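Local coordinates for protein necrotic enteritis toxin B (Clostridium perfringens, PDB 4I0N) that forms pores as a toxin of the leukocidin/hemolysin family, probably by assembling from water-soluble monomers into a ring that spans the target-cell membrane, at residues Trp37-Ser42 and Val241-Phe246; Leu57-Gly62 and Asn223-Leu228; Ser103-Thr108 and Ala166-Lys171; Lys112-Ser117 and Ile147-Pro152; Lys235-Ile240 and Ile278-His283. One frame throughout, in Å; residues are numbered along the deposited sequence. Where two conformers were deposited one is given.

Contact 1 (Trp37-Ser42 and Val241-Phe246); sequences WKATLS and VEYQRF
Trp37-Ser42 and Val241-Phe246 run roughly antiparallel, 152° apart, with their axes 9.1 Å from each other, too far apart for backbone pairing; side chains bridge the gap. Tyr243 reaches across and gives its hydroxyl proton to the Lys38 carbonyl, OH to O 2.7 Å, the donor tilted 21° from the carbonyl plane; its OH also rests against Ala39. Trp37 and Tyr243 slide past each other in opposite senses. The CZ3 rim of the indole meets Tyr243 CB at 3.6 Å, with CB near the indole plane. Further along, Arg245 crosses Trp37 at about a right angle, NH1 lying 3.6 Å from CZ2. One water accepts from both Trp37 NE1 (3.0 Å) and Arg245 NH1 (3.1 Å), in the plane of each group. Arg245 also bonds Pro65 O and forms salt bridges with Asp247 and Glu270, which hold its guanidinium. At the other end Ala39 CB approaches Val241 CG1. This is the face-to-face packing of two sheets in the beta-sandwich of the alpha-hemolysin fold.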
# COMPACT_ATOMS: atom_id res chain seq x y z
N TRP A 37 -6.56 -3.89 10.05
CA TRP A 37 -5.58 -3.98 8.98
C TRP A 37 -5.83 -5.29 8.26
O TRP A 37 -5.93 -6.32 8.91
CB TRP A 37 -4.15 -3.99 9.55
CG TRP A 37 -3.79 -2.75 10.32
CD1 TRP A 37 -4.52 -2.14 11.32
CD2 TRP A 37 -2.59 -1.99 10.19
NE1 TRP A 37 -3.85 -1.05 11.80
CE2 TRP A 37 -2.66 -0.93 11.12
CE3 TRP A 37 -1.46 -2.11 9.37
CZ2 TRP A 37 -1.63 0.01 11.26
CZ3 TRP A 37 -0.43 -1.18 9.51
CH2 TRP A 37 -0.53 -0.12 10.45
N LYS A 38 -5.94 -5.23 6.94
CA LYS A 38 -6.39 -6.39 6.15
C LYS A 38 -5.45 -6.70 5.00
O LYS A 38 -4.98 -5.79 4.33
CB LYS A 38 -7.78 -6.11 5.57
CG LYS A 38 -8.81 -5.77 6.62
CD LYS A 38 -10.17 -5.44 5.97
CE LYS A 38 -11.17 -4.96 7.02
NZ LYS A 38 -10.71 -3.66 7.62
N ALA A 39 -5.21 -7.98 4.74
CA ALA A 39 -4.44 -8.40 3.57
C ALA A 39 -5.13 -9.58 2.93
O ALA A 39 -5.33 -10.63 3.59
CB ALA A 39 -3.04 -8.80 3.95
N THR A 40 -5.47 -9.41 1.65
CA THR A 40 -5.98 -10.51 0.84
C THR A 40 -4.97 -10.75 -0.27
O THR A 40 -4.66 -9.83 -1.03
CB THR A 40 -7.35 -10.17 0.22
OG1 THR A 40 -8.32 -10.05 1.27
CG2 THR A 40 -7.81 -11.29 -0.75
N LEU A 41 -4.45 -11.97 -0.33
CA LEU A 41 -3.46 -12.33 -1.36
C LEU A 41 -4.09 -13.37 -2.27
O LEU A 41 -4.47 -14.47 -1.82
CB LEU A 41 -2.16 -12.87 -0.73
CG LEU A 41 -0.99 -13.05 -1.71
CD1 LEU A 41 -0.53 -11.71 -2.29
CD2 LEU A 41 0.16 -13.73 -1.01
N SER A 42 -4.24 -13.02 -3.55
CA SER A 42 -4.86 -13.91 -4.53
C SER A 42 -3.83 -14.27 -5.56
O SER A 42 -2.96 -13.46 -5.90
CB SER A 42 -6.05 -13.24 -5.23
OG SER A 42 -6.98 -12.81 -4.25
N VAL A 241 3.70 -9.95 3.68
CA VAL A 241 3.14 -8.62 3.40
C VAL A 241 3.34 -7.81 4.68
O VAL A 241 2.83 -8.22 5.72
CB VAL A 241 1.63 -8.72 3.12
CG1 VAL A 241 1.02 -7.31 2.92
CG2 VAL A 241 1.38 -9.55 1.86
N GLU A 242 4.11 -6.72 4.61
CA GLU A 242 4.41 -5.87 5.77
C GLU A 242 3.76 -4.53 5.51
O GLU A 242 3.95 -3.93 4.45
CB GLU A 242 5.91 -5.66 5.99
CG GLU A 242 6.71 -6.95 6.06
CD GLU A 242 8.20 -6.69 6.17
OE1 GLU A 242 8.67 -5.54 5.92
OE2 GLU A 242 8.91 -7.66 6.51
N TYR A 243 2.96 -4.09 6.48
CA TYR A 243 2.32 -2.78 6.41
C TYR A 243 2.87 -1.91 7.53
O TYR A 243 2.97 -2.34 8.68
CB TYR A 243 0.84 -2.94 6.69
CG TYR A 243 -0.00 -3.62 5.66
CD1 TYR A 243 0.31 -3.60 4.30
CD2 TYR A 243 -1.19 -4.23 6.06
CE1 TYR A 243 -0.56 -4.18 3.36
CE2 TYR A 243 -2.06 -4.80 5.14
CZ TYR A 243 -1.75 -4.79 3.81
OH TYR A 243 -2.66 -5.39 2.95
N GLN A 244 3.20 -0.67 7.19
CA GLN A 244 3.73 0.28 8.16
C GLN A 244 3.06 1.61 7.93
O GLN A 244 2.88 2.02 6.78
CB GLN A 244 5.24 0.35 7.95
CG GLN A 244 6.05 0.94 9.04
CD GLN A 244 7.49 0.40 8.97
OE1 GLN A 244 7.87 -0.26 8.00
NE2 GLN A 244 8.25 0.65 9.99
N ARG A 245 2.66 2.29 9.00
CA ARG A 245 2.02 3.58 8.83
C ARG A 245 2.80 4.58 9.67
O ARG A 245 2.89 4.42 10.89
CB ARG A 245 0.56 3.52 9.28
CG ARG A 245 -0.25 4.76 8.85
CD ARG A 245 -1.59 4.91 9.57
NE ARG A 245 -1.40 5.09 11.01
CZ ARG A 245 -1.95 4.31 11.94
NH1 ARG A 245 -2.82 3.35 11.60
NH2 ARG A 245 -1.67 4.53 13.22
N PHE A 246 3.40 5.58 9.02
CA PHE A 246 4.21 6.59 9.72
C PHE A 246 3.32 7.77 9.98
O PHE A 246 2.83 8.41 9.04
CB PHE A 246 5.40 7.01 8.87
CG PHE A 246 6.38 5.88 8.61
CD1 PHE A 246 7.30 5.52 9.59
CD2 PHE A 246 6.36 5.17 7.42
CE1 PHE A 246 8.22 4.47 9.37
CE2 PHE A 246 7.26 4.13 7.19
CZ PHE A 246 8.19 3.78 8.18
O HOH W 1 -4.16 1.33 13.59

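Contact 2 (Leu57-Gly62 and Asn223-Leu228)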
# COMPACT_ATOMS: atom_id res chain seq x y z
N LEU A 57 0.99 -15.19 -10.85
CA LEU A 57 0.67 -13.77 -10.75
C LEU A 57 -0.06 -13.61 -9.41
O LEU A 57 -1.01 -14.34 -9.14
CB LEU A 57 -0.25 -13.33 -11.89
CG LEU A 57 0.30 -13.35 -13.33
CD1 LEU A 57 -0.69 -12.69 -14.26
CD2 LEU A 57 1.64 -12.63 -13.43
N LEU A 58 0.41 -12.69 -8.58
CA LEU A 58 -0.20 -12.48 -7.27
C LEU A 58 -0.84 -11.09 -7.19
O LEU A 58 -0.31 -10.13 -7.74
CB LEU A 58 0.86 -12.64 -6.15
CG LEU A 58 1.59 -13.99 -6.07
CD1 LEU A 58 2.50 -14.02 -4.87
CD2 LEU A 58 0.60 -15.13 -6.01
N ASN A 59 -1.98 -11.00 -6.52
CA ASN A 59 -2.64 -9.72 -6.36
C ASN A 59 -2.83 -9.48 -4.87
O ASN A 59 -3.44 -10.30 -4.21
CB ASN A 59 -4.01 -9.77 -7.05
CG ASN A 59 -4.78 -8.44 -6.96
OD1 ASN A 59 -4.33 -7.42 -7.44
ND2 ASN A 59 -5.96 -8.49 -6.38
N LEU A 60 -2.30 -8.38 -4.36
CA LEU A 60 -2.49 -8.02 -2.95
C LEU A 60 -3.55 -6.92 -2.86
O LEU A 60 -3.43 -5.87 -3.52
CB LEU A 60 -1.17 -7.52 -2.33
CG LEU A 60 -1.33 -6.84 -0.97
CD1 LEU A 60 -1.82 -7.84 0.09
CD2 LEU A 60 -0.01 -6.18 -0.51
N GLU A 61 -4.60 -7.15 -2.06
CA GLU A 61 -5.56 -6.10 -1.75
C GLU A 61 -5.67 -6.00 -0.26
O GLU A 61 -5.64 -7.02 0.44
CB GLU A 61 -6.96 -6.47 -2.26
CG GLU A 61 -7.06 -6.70 -3.70
CD GLU A 61 -8.38 -7.35 -4.01
OE1 GLU A 61 -8.43 -8.59 -4.10
OE2 GLU A 61 -9.38 -6.60 -4.08
N GLY A 62 -5.83 -4.79 0.23
CA GLY A 62 -5.88 -4.67 1.67
C GLY A 62 -6.39 -3.35 2.16
O GLY A 62 -6.98 -2.56 1.41
N ASN A 223 -3.52 -1.83 -3.42
CA ASN A 223 -3.74 -2.89 -4.41
C ASN A 223 -2.48 -2.89 -5.25
O ASN A 223 -2.22 -1.93 -5.99
CB ASN A 223 -5.00 -2.62 -5.27
CG ASN A 223 -5.42 -3.81 -6.16
OD1 ASN A 223 -6.24 -3.63 -7.06
ND2 ASN A 223 -4.89 -5.02 -5.90
N MET A 224 -1.66 -3.92 -5.08
CA MET A 224 -0.42 -4.07 -5.82
C MET A 224 -0.41 -5.48 -6.38
O MET A 224 -1.15 -6.34 -5.92
CB MET A 224 0.81 -3.86 -4.93
CG MET A 224 1.06 -2.44 -4.50
SD MET A 224 0.05 -1.97 -3.05
CE MET A 224 0.55 -0.25 -2.89
N ALA A 225 0.43 -5.72 -7.37
CA ALA A 225 0.49 -7.05 -7.95
C ALA A 225 1.90 -7.40 -8.37
O ALA A 225 2.72 -6.52 -8.64
CB ALA A 225 -0.48 -7.17 -9.13
N LEU A 226 2.19 -8.70 -8.42
CA LEU A 226 3.50 -9.10 -8.88
C LEU A 226 3.47 -10.43 -9.60
O LEU A 226 2.43 -11.12 -9.60
CB LEU A 226 4.48 -9.12 -7.71
CG LEU A 226 4.22 -10.01 -6.52
CD1 LEU A 226 4.40 -11.49 -6.91
CD2 LEU A 226 5.20 -9.63 -5.41
N ALA A 227 4.59 -10.78 -10.24
CA ALA A 227 4.74 -12.08 -10.85
C ALA A 227 5.91 -12.75 -10.15
O ALA A 227 6.99 -12.15 -10.04
CB ALA A 227 5.04 -11.96 -12.36
N LEU A 228 5.68 -13.98 -9.67
CA LEU A 228 6.74 -14.81 -9.10
C LEU A 228 7.11 -15.88 -10.09
O LEU A 228 6.22 -16.50 -10.71
CB LEU A 228 6.27 -15.55 -7.85
CG LEU A 228 6.13 -14.86 -6.51
CD1 LEU A 228 5.61 -15.88 -5.48
CD2 LEU A 228 7.49 -14.33 -6.08
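Asn223 turns its amide back over Leu57-Gly62 because CG stands opposite its backbone N (chi1 -170°), and Asn59, with a similar first torsion (-179°), brings OD1 to meet it. Asn223 ND2 donates to Asn59 OD1 and to Leu60 O, each 2.9 Å from ND2, the Asn59 bond being the more bent; the two amide planes are 79° apart. Leu60 O accepts two hydrogen bonds: Met224 N arrives in its carbonyl plane, ND2 from well above it. The OD1 of the same amide accepts from Ser148 N, tying the strand pair to strand 144-150. The backbones form a regular antiparallel ladder in the six-stranded sheet of the beta-sandwich, with Leu58-Leu226 and Leu60-Met224 as hydrogen-bonded pairs. On the face carrying Leu58 and Leu226, these two lie side by side, CD1 to CD1 3.8 Å, and Leu228 CD1 closes in on the same Leu58 methyl at 3.7 Å. Strand 236-255 covers this face through Ile239, Val241 and Tyr243. On the other face Leu57 CD2 meets Ala227 CB at 3.6 Å.

Contact 3 (Ser103-Thr108 and Ala166-Lys171); sequences SIPKNT and ASWDIK
Trp168 gives its indole N-H to the carbonyl of Pro105, NE1 to O 2.8 Å, in a nearly straight bond (173°). The acceptor lies in the plane of the indole, at its edge, while the donor is tilted 24° from the carbonyl plane of Pro105. The proline ring crosses the indole obliquely, bringing CD within 3.5 Å of NE1. Farther round the ring, Trp168 CZ2 comes 3.4 Å from Ile104 O, and Ser103 OG sits 3.9 Å from Ala166 CB. The peptide bond before Pro105 is cis; this kink comes just where strand 99-104 ends, at the margin of the six-stranded sheet, and the chain leaves there, by way of the short strand 108-109, for strand 113-120, probably part of the segment that in relatives refolds into the membrane stem. Trp168 itself belongs to the opposing sheet of the sandwich, so its hydrogen bond ties that sheet to the start of the departing chain. In the next shell, Lys106 NZ folds back to Ser103 O at 2.8 Å. Gln158 binds both Ser103 OG and Lys106 NZ, and its side chain also touches Trp168. Met224 packs on Pro105 and on the indole, and Val89 touches the indole too.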
# COMPACT_ATOMS: atom_id res chain seq x y z
N SER A 103 6.58 -6.27 -10.94
CA SER A 103 5.58 -5.85 -9.97
C SER A 103 5.01 -4.50 -10.41
O SER A 103 5.68 -3.73 -11.12
CB SER A 103 6.20 -5.76 -8.57
OG SER A 103 7.18 -4.74 -8.50
N ILE A 104 3.77 -4.23 -10.01
CA ILE A 104 3.11 -2.97 -10.32
C ILE A 104 2.45 -2.45 -9.03
O ILE A 104 2.07 -3.25 -8.15
CB ILE A 104 2.04 -3.11 -11.46
CG1 ILE A 104 1.06 -4.25 -11.16
CG2 ILE A 104 2.70 -3.29 -12.85
CD1 ILE A 104 -0.23 -4.23 -11.99
N PRO A 105 2.30 -1.13 -8.89
CA PRO A 105 2.67 -0.08 -9.83
C PRO A 105 4.14 0.22 -9.79
O PRO A 105 4.83 -0.20 -8.87
CB PRO A 105 1.85 1.14 -9.35
CG PRO A 105 1.67 0.91 -7.88
CD PRO A 105 1.67 -0.59 -7.66
N LYS A 106 4.63 0.93 -10.81
CA LYS A 106 6.06 1.16 -10.92
C LYS A 106 6.40 2.64 -10.84
O LYS A 106 5.52 3.50 -10.97
CB LYS A 106 6.63 0.55 -12.21
CG LYS A 106 6.32 -0.95 -12.38
CD LYS A 106 7.39 -1.72 -13.21
CE LYS A 106 8.62 -2.11 -12.39
NZ LYS A 106 8.28 -2.81 -11.09
N ASN A 107 7.69 2.91 -10.60
CA ASN A 107 8.20 4.27 -10.54
C ASN A 107 7.40 5.13 -9.55
O ASN A 107 7.10 4.67 -8.43
CB ASN A 107 8.27 4.86 -11.96
CG ASN A 107 9.13 4.00 -12.88
OD1 ASN A 107 8.66 3.45 -13.87
ND2 ASN A 107 10.41 3.87 -12.52
N THR A 108 7.05 6.36 -9.94
CA THR A 108 6.27 7.25 -9.07
C THR A 108 5.01 7.71 -9.78
O THR A 108 5.07 8.15 -10.94
CB THR A 108 7.10 8.46 -8.66
OG1 THR A 108 8.26 7.98 -7.97
CG2 THR A 108 6.32 9.42 -7.75
N ALA A 166 9.47 -6.09 -3.11
CA ALA A 166 8.83 -4.99 -3.80
C ALA A 166 8.29 -4.11 -2.68
O ALA A 166 7.65 -4.60 -1.75
CB ALA A 166 7.67 -5.49 -4.67
N SER A 167 8.59 -2.82 -2.74
CA SER A 167 8.17 -1.92 -1.68
C SER A 167 7.67 -0.61 -2.25
O SER A 167 8.22 -0.12 -3.23
CB SER A 167 9.32 -1.67 -0.72
OG SER A 167 8.91 -0.77 0.30
N TRP A 168 6.63 -0.05 -1.63
CA TRP A 168 5.98 1.18 -2.07
C TRP A 168 5.74 2.09 -0.88
O TRP A 168 5.26 1.63 0.15
CB TRP A 168 4.63 0.88 -2.69
CG TRP A 168 4.66 0.04 -3.93
CD1 TRP A 168 4.76 0.48 -5.22
CD2 TRP A 168 4.60 -1.39 -4.00
NE1 TRP A 168 4.75 -0.58 -6.10
CE2 TRP A 168 4.66 -1.75 -5.37
CE3 TRP A 168 4.49 -2.41 -3.03
CZ2 TRP A 168 4.58 -3.08 -5.81
CZ3 TRP A 168 4.46 -3.74 -3.47
CH2 TRP A 168 4.49 -4.06 -4.84
N ASP A 169 6.06 3.37 -1.04
CA ASP A 169 5.61 4.39 -0.11
C ASP A 169 4.48 5.16 -0.75
O ASP A 169 4.61 5.63 -1.88
CB ASP A 169 6.75 5.35 0.23
CG ASP A 169 7.66 4.82 1.30
OD1 ASP A 169 7.35 3.76 1.88
OD2 ASP A 169 8.69 5.46 1.57
N ILE A 170 3.38 5.26 -0.02
CA ILE A 170 2.28 6.12 -0.43
C ILE A 170 2.36 7.30 0.53
O ILE A 170 2.02 7.20 1.72
CB ILE A 170 0.92 5.38 -0.43
CG1 ILE A 170 0.88 4.34 -1.56
CG2 ILE A 170 -0.26 6.38 -0.57
CD1 ILE A 170 1.63 3.06 -1.26
N LYS A 171 2.87 8.41 -0.01
CA LYS A 171 3.36 9.50 0.83
C LYS A 171 2.56 10.77 0.57
O LYS A 171 2.25 11.10 -0.56
CB LYS A 171 4.86 9.76 0.55
CG LYS A 171 5.49 10.81 1.45
CD LYS A 171 7.02 10.91 1.14
CE LYS A 171 7.72 12.02 1.95
NZ LYS A 171 7.75 11.76 3.44

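Contact 4 (Lys112-Ser117 and Ile147-Pro152); sequences KDVSNS and ISYEQP
Val114 and Tyr149 form a hydrogen-bonded antiparallel pair in which each backbone N-H serves the other's carbonyl, Val114 N to Tyr149 O at 2.9 Å. Val114 O also accepts from a water, 2.8 Å away, that hydrogen-bonds Ser148 OG. At the next hydrogen-bonded pair, Ile147 N binds Asn116 O, but the return bond, Asn116 N to Ile147 O, is weak at 3.4 Å. Beyond the strand, Lys112 O accepts from Gln151 N (2.8 Å) in its carbonyl plane. Gln151 NE2 binds the carbonyls of Ile109 and Lys111, and its OE1 shares Thr156 OG1 with Tyr149 OH. On the exposed face, Lys112 NZ forms a salt bridge with Asp113 OD1; Glu150 OE1 is 4.5 Å from NZ. On the buried face Val114 CB stands over the centre of the Tyr149 ring, 3.8 Å from the centroid, a CH-pi contact. Tyr149 CG, set between backbone N and carbonyl carbon (chi1 63°), puts the ring there. Such a strand pair, folded against the sandwich, is consistent with the prestem of a leukocidin-type monomer before pore assembly.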
# COMPACT_ATOMS: atom_id res chain seq x y z
N LYS A 112 -4.36 10.76 -8.87
CA LYS A 112 -5.20 10.26 -7.78
C LYS A 112 -5.56 8.78 -7.98
O LYS A 112 -5.57 8.00 -7.02
CB LYS A 112 -6.48 11.10 -7.64
CG LYS A 112 -7.47 10.53 -6.60
CD LYS A 112 -8.67 11.45 -6.38
CE LYS A 112 -9.45 11.69 -7.64
NZ LYS A 112 -10.26 10.51 -8.02
N ASP A 113 -5.90 8.41 -9.22
CA ASP A 113 -6.32 7.04 -9.49
C ASP A 113 -5.17 6.26 -10.09
O ASP A 113 -4.67 6.61 -11.17
CB ASP A 113 -7.54 6.98 -10.42
CG ASP A 113 -8.76 7.66 -9.83
OD1 ASP A 113 -8.92 7.62 -8.59
OD2 ASP A 113 -9.55 8.22 -10.62
N VAL A 114 -4.73 5.23 -9.38
CA VAL A 114 -3.65 4.37 -9.85
C VAL A 114 -4.28 3.14 -10.47
O VAL A 114 -5.17 2.51 -9.88
CB VAL A 114 -2.74 3.95 -8.68
CG1 VAL A 114 -1.65 2.93 -9.15
CG2 VAL A 114 -2.11 5.20 -8.05
N SER A 115 -3.84 2.81 -11.68
CA SER A 115 -4.40 1.65 -12.38
C SER A 115 -3.34 1.14 -13.33
O SER A 115 -2.83 1.91 -14.14
CB SER A 115 -5.64 2.07 -13.19
OG SER A 115 -6.24 0.95 -13.82
N ASN A 116 -3.01 -0.15 -13.23
CA ASN A 116 -2.17 -0.79 -14.25
C ASN A 116 -2.37 -2.28 -14.22
O ASN A 116 -3.14 -2.81 -13.40
CB ASN A 116 -0.68 -0.45 -14.12
CG ASN A 116 0.11 -0.65 -15.44
OD1 ASN A 116 -0.45 -0.93 -16.52
ND2 ASN A 116 1.42 -0.49 -15.35
N SER A 117 -1.77 -2.95 -15.20
CA SER A 117 -1.93 -4.39 -15.33
C SER A 117 -0.59 -5.06 -15.54
O SER A 117 0.34 -4.46 -16.11
CB SER A 117 -2.86 -4.73 -16.49
OG SER A 117 -3.07 -6.13 -16.53
N ILE A 147 -4.64 -3.85 -11.16
CA ILE A 147 -4.74 -3.19 -9.86
C ILE A 147 -5.44 -1.85 -10.00
O ILE A 147 -5.44 -1.24 -11.07
CB ILE A 147 -3.36 -2.95 -9.19
CG1 ILE A 147 -2.53 -1.97 -10.03
CG2 ILE A 147 -2.65 -4.29 -8.94
CD1 ILE A 147 -1.41 -1.30 -9.26
N SER A 148 -6.03 -1.39 -8.90
CA SER A 148 -6.75 -0.12 -8.88
C SER A 148 -6.84 0.37 -7.46
O SER A 148 -7.30 -0.37 -6.57
CB SER A 148 -8.18 -0.29 -9.44
OG SER A 148 -8.94 0.89 -9.25
N TYR A 149 -6.40 1.60 -7.22
CA TYR A 149 -6.69 2.27 -5.96
C TYR A 149 -6.65 3.77 -6.10
O TYR A 149 -6.14 4.28 -7.09
CB TYR A 149 -5.74 1.80 -4.83
CG TYR A 149 -4.27 2.11 -5.02
CD1 TYR A 149 -3.74 3.38 -4.69
CD2 TYR A 149 -3.41 1.15 -5.55
CE1 TYR A 149 -2.36 3.63 -4.82
CE2 TYR A 149 -2.03 1.40 -5.70
CZ TYR A 149 -1.52 2.64 -5.35
OH TYR A 149 -0.17 2.87 -5.50
N GLU A 150 -7.24 4.46 -5.14
CA GLU A 150 -7.18 5.91 -5.12
C GLU A 150 -6.25 6.42 -4.00
O GLU A 150 -6.10 5.78 -2.93
CB GLU A 150 -8.58 6.52 -5.01
CG GLU A 150 -9.23 6.31 -3.67
CD GLU A 150 -10.58 7.00 -3.54
OE1 GLU A 150 -10.89 7.90 -4.36
OE2 GLU A 150 -11.31 6.62 -2.60
N GLN A 151 -5.61 7.55 -4.25
CA GLN A 151 -4.67 8.13 -3.27
C GLN A 151 -4.78 9.67 -3.23
O GLN A 151 -3.77 10.35 -3.31
CB GLN A 151 -3.23 7.68 -3.58
CG GLN A 151 -2.80 8.08 -5.01
CD GLN A 151 -1.34 7.75 -5.32
OE1 GLN A 151 -0.66 7.15 -4.51
NE2 GLN A 151 -0.87 8.14 -6.50
N PRO A 152 -6.00 10.22 -3.09
CA PRO A 152 -6.11 11.70 -3.08
C PRO A 152 -5.15 12.36 -2.09
O PRO A 152 -5.07 11.94 -0.93
CB PRO A 152 -7.57 11.96 -2.67
CG PRO A 152 -8.01 10.66 -2.01
CD PRO A 152 -7.30 9.58 -2.79
O HOH W 2 -7.80 3.52 -10.04

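Contact 5 (Lys235-Ile240 and Ile278-His283)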
# COMPACT_ATOMS: atom_id res chain seq x y z
N LYS A 235 7.96 -26.57 -4.70
CA LYS A 235 6.76 -27.02 -4.03
C LYS A 235 6.14 -25.96 -3.12
O LYS A 235 4.92 -25.92 -2.97
CB LYS A 235 7.03 -28.33 -3.28
CG LYS A 235 7.32 -29.49 -4.23
CD LYS A 235 7.53 -30.78 -3.50
CE LYS A 235 7.88 -31.87 -4.52
NZ LYS A 235 8.11 -33.13 -3.79
N GLU A 236 6.98 -25.12 -2.51
CA GLU A 236 6.49 -24.07 -1.62
C GLU A 236 7.46 -22.90 -1.53
O GLU A 236 8.70 -23.05 -1.71
CB GLU A 236 6.20 -24.63 -0.22
CG GLU A 236 7.46 -25.21 0.49
CD GLU A 236 7.83 -26.61 -0.00
OE1 GLU A 236 6.95 -27.52 0.05
OE2 GLU A 236 8.99 -26.81 -0.46
N SER A 237 6.89 -21.73 -1.25
CA SER A 237 7.64 -20.55 -0.89
C SER A 237 6.74 -19.72 0.01
O SER A 237 5.61 -20.12 0.33
CB SER A 237 8.10 -19.78 -2.15
OG SER A 237 7.00 -19.27 -2.88
N VAL A 238 7.25 -18.58 0.46
CA VAL A 238 6.46 -17.74 1.33
C VAL A 238 6.44 -16.32 0.80
O VAL A 238 7.42 -15.86 0.24
CB VAL A 238 7.03 -17.78 2.77
CG1 VAL A 238 6.35 -16.80 3.68
CG2 VAL A 238 6.89 -19.22 3.35
N ILE A 239 5.30 -15.64 0.97
CA ILE A 239 5.20 -14.20 0.73
C ILE A 239 4.86 -13.55 2.07
O ILE A 239 3.94 -14.00 2.79
CB ILE A 239 4.10 -13.86 -0.33
CG1 ILE A 239 4.59 -14.25 -1.74
CG2 ILE A 239 3.63 -12.35 -0.23
CD1 ILE A 239 5.71 -13.38 -2.32
N ILE A 240 5.60 -12.49 2.42
CA ILE A 240 5.36 -11.71 3.62
C ILE A 240 4.87 -10.34 3.20
O ILE A 240 5.54 -9.64 2.44
CB ILE A 240 6.63 -11.58 4.50
CG1 ILE A 240 7.22 -12.98 4.79
CG2 ILE A 240 6.31 -10.82 5.80
CD1 ILE A 240 8.70 -12.97 5.10
N ILE A 278 2.96 -19.87 -0.25
CA ILE A 278 2.66 -20.10 -1.65
C ILE A 278 2.86 -21.59 -1.89
O ILE A 278 3.99 -22.07 -1.97
CB ILE A 278 3.56 -19.27 -2.58
CG1 ILE A 278 3.57 -17.78 -2.16
CG2 ILE A 278 3.14 -19.43 -4.05
CD1 ILE A 278 2.16 -17.13 -2.16
N ASN A 279 1.76 -22.31 -1.97
CA ASN A 279 1.80 -23.76 -2.10
C ASN A 279 1.80 -24.06 -3.60
O ASN A 279 0.73 -24.20 -4.20
CB ASN A 279 0.58 -24.38 -1.42
CG ASN A 279 0.68 -25.90 -1.30
OD1 ASN A 279 1.33 -26.57 -2.10
ND2 ASN A 279 0.02 -26.45 -0.30
N TRP A 280 2.99 -24.11 -4.21
CA TRP A 280 3.06 -24.32 -5.66
C TRP A 280 2.53 -25.70 -6.02
O TRP A 280 1.85 -25.87 -7.05
CB TRP A 280 4.51 -24.17 -6.15
CG TRP A 280 5.07 -22.78 -5.98
CD1 TRP A 280 5.68 -22.26 -4.87
CD2 TRP A 280 5.08 -21.76 -6.97
NE1 TRP A 280 6.07 -20.96 -5.12
CE2 TRP A 280 5.72 -20.64 -6.40
CE3 TRP A 280 4.63 -21.70 -8.30
CZ2 TRP A 280 5.90 -19.43 -7.11
CZ3 TRP A 280 4.80 -20.50 -9.00
CH2 TRP A 280 5.45 -19.39 -8.41
N GLN A 281 2.81 -26.68 -5.15
CA GLN A 281 2.45 -28.06 -5.41
C GLN A 281 0.93 -28.23 -5.58
O GLN A 281 0.48 -28.91 -6.49
CB GLN A 281 2.95 -28.95 -4.28
CG GLN A 281 2.75 -30.43 -4.50
CD GLN A 281 3.56 -31.27 -3.52
OE1 GLN A 281 3.78 -30.86 -2.38
NE2 GLN A 281 4.00 -32.43 -3.96
N ASP A 282 0.16 -27.62 -4.69
CA ASP A 282 -1.29 -27.74 -4.70
C ASP A 282 -2.02 -26.53 -5.31
O ASP A 282 -3.26 -26.51 -5.35
CB ASP A 282 -1.79 -27.98 -3.27
CG ASP A 282 -1.27 -29.28 -2.66
OD1 ASP A 282 -1.06 -30.26 -3.39
OD2 ASP A 282 -1.10 -29.31 -1.41
N HIS A 283 -1.25 -25.55 -5.79
CA HIS A 283 -1.77 -24.28 -6.33
C HIS A 283 -2.67 -23.56 -5.34
O HIS A 283 -3.79 -23.16 -5.68
CB HIS A 283 -2.48 -24.49 -7.68
CG HIS A 283 -1.63 -25.19 -8.68
ND1 HIS A 283 -1.91 -26.46 -9.14
CD2 HIS A 283 -0.44 -24.84 -9.23
CE1 HIS A 283 -0.96 -26.84 -9.97
NE2 HIS A 283 -0.05 -25.88 -10.04
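Hydrogen bonds between Ser237 and Ile278 carry the backbone part of the contact: Ile278 N to Ser237 O is 2.7 Å, and Ser237 N returns the bond to Ile278 O at 3.0 Å. Past the end of the strand, Gln281 N reaches Lys235 O at 3.1 Å. Among the side chains, Trp280 NE1 donates to Ser237 OG, 3.0 Å and 164° at the hydrogen, with the oxygen close to the indole plane. Ser237 chi1 of 64° puts OG between its own N and carbonyl carbon, at the N-H edge of the indole. This is the open end of the long hairpin of strands 236-255 and 258-279, where the second strand gives way to a turn. Asn279 shapes that turn as an Asx motif, OD1 accepting from Asp282 N at 3.0 Å. Apolar contact follows on the side carrying Ile239 and Ile278: their CG1 atoms are 3.7 Å apart, the chains crossing at a slant, with Leu41 and Leu58 packing on both. Ile278 CG2 lies over one face of the Trp280 ring.

Overall arrangement
Contacts 1, 2 and 5 share the sandwich interior. Thr40 N binds Glu61 O at 2.7 Å, joining contact 1 to contact 2, and contacts 1 and 5 share strand 236-255. Leu58 CD1 of contact 2 meets Ile239 CG1 of contact 5 at 3.8 Å. Through strand 99-104, contact 3 adds the next strand to the sheet of contact 2, Ile104 N to Ala225 O 2.9 Å, and its Pro105 packs against Ile147 and Tyr149 of contact 4. Met224 C is 3.6 Å from Ile147 CG2, linking contacts 2 and 4. Contacts 4 and 5 mark the extremes, centres 28 Å apart. Asp30, which binds magnesium, lies about 9 Å by side chain from Ala39 and Ile278; none is bound to it here.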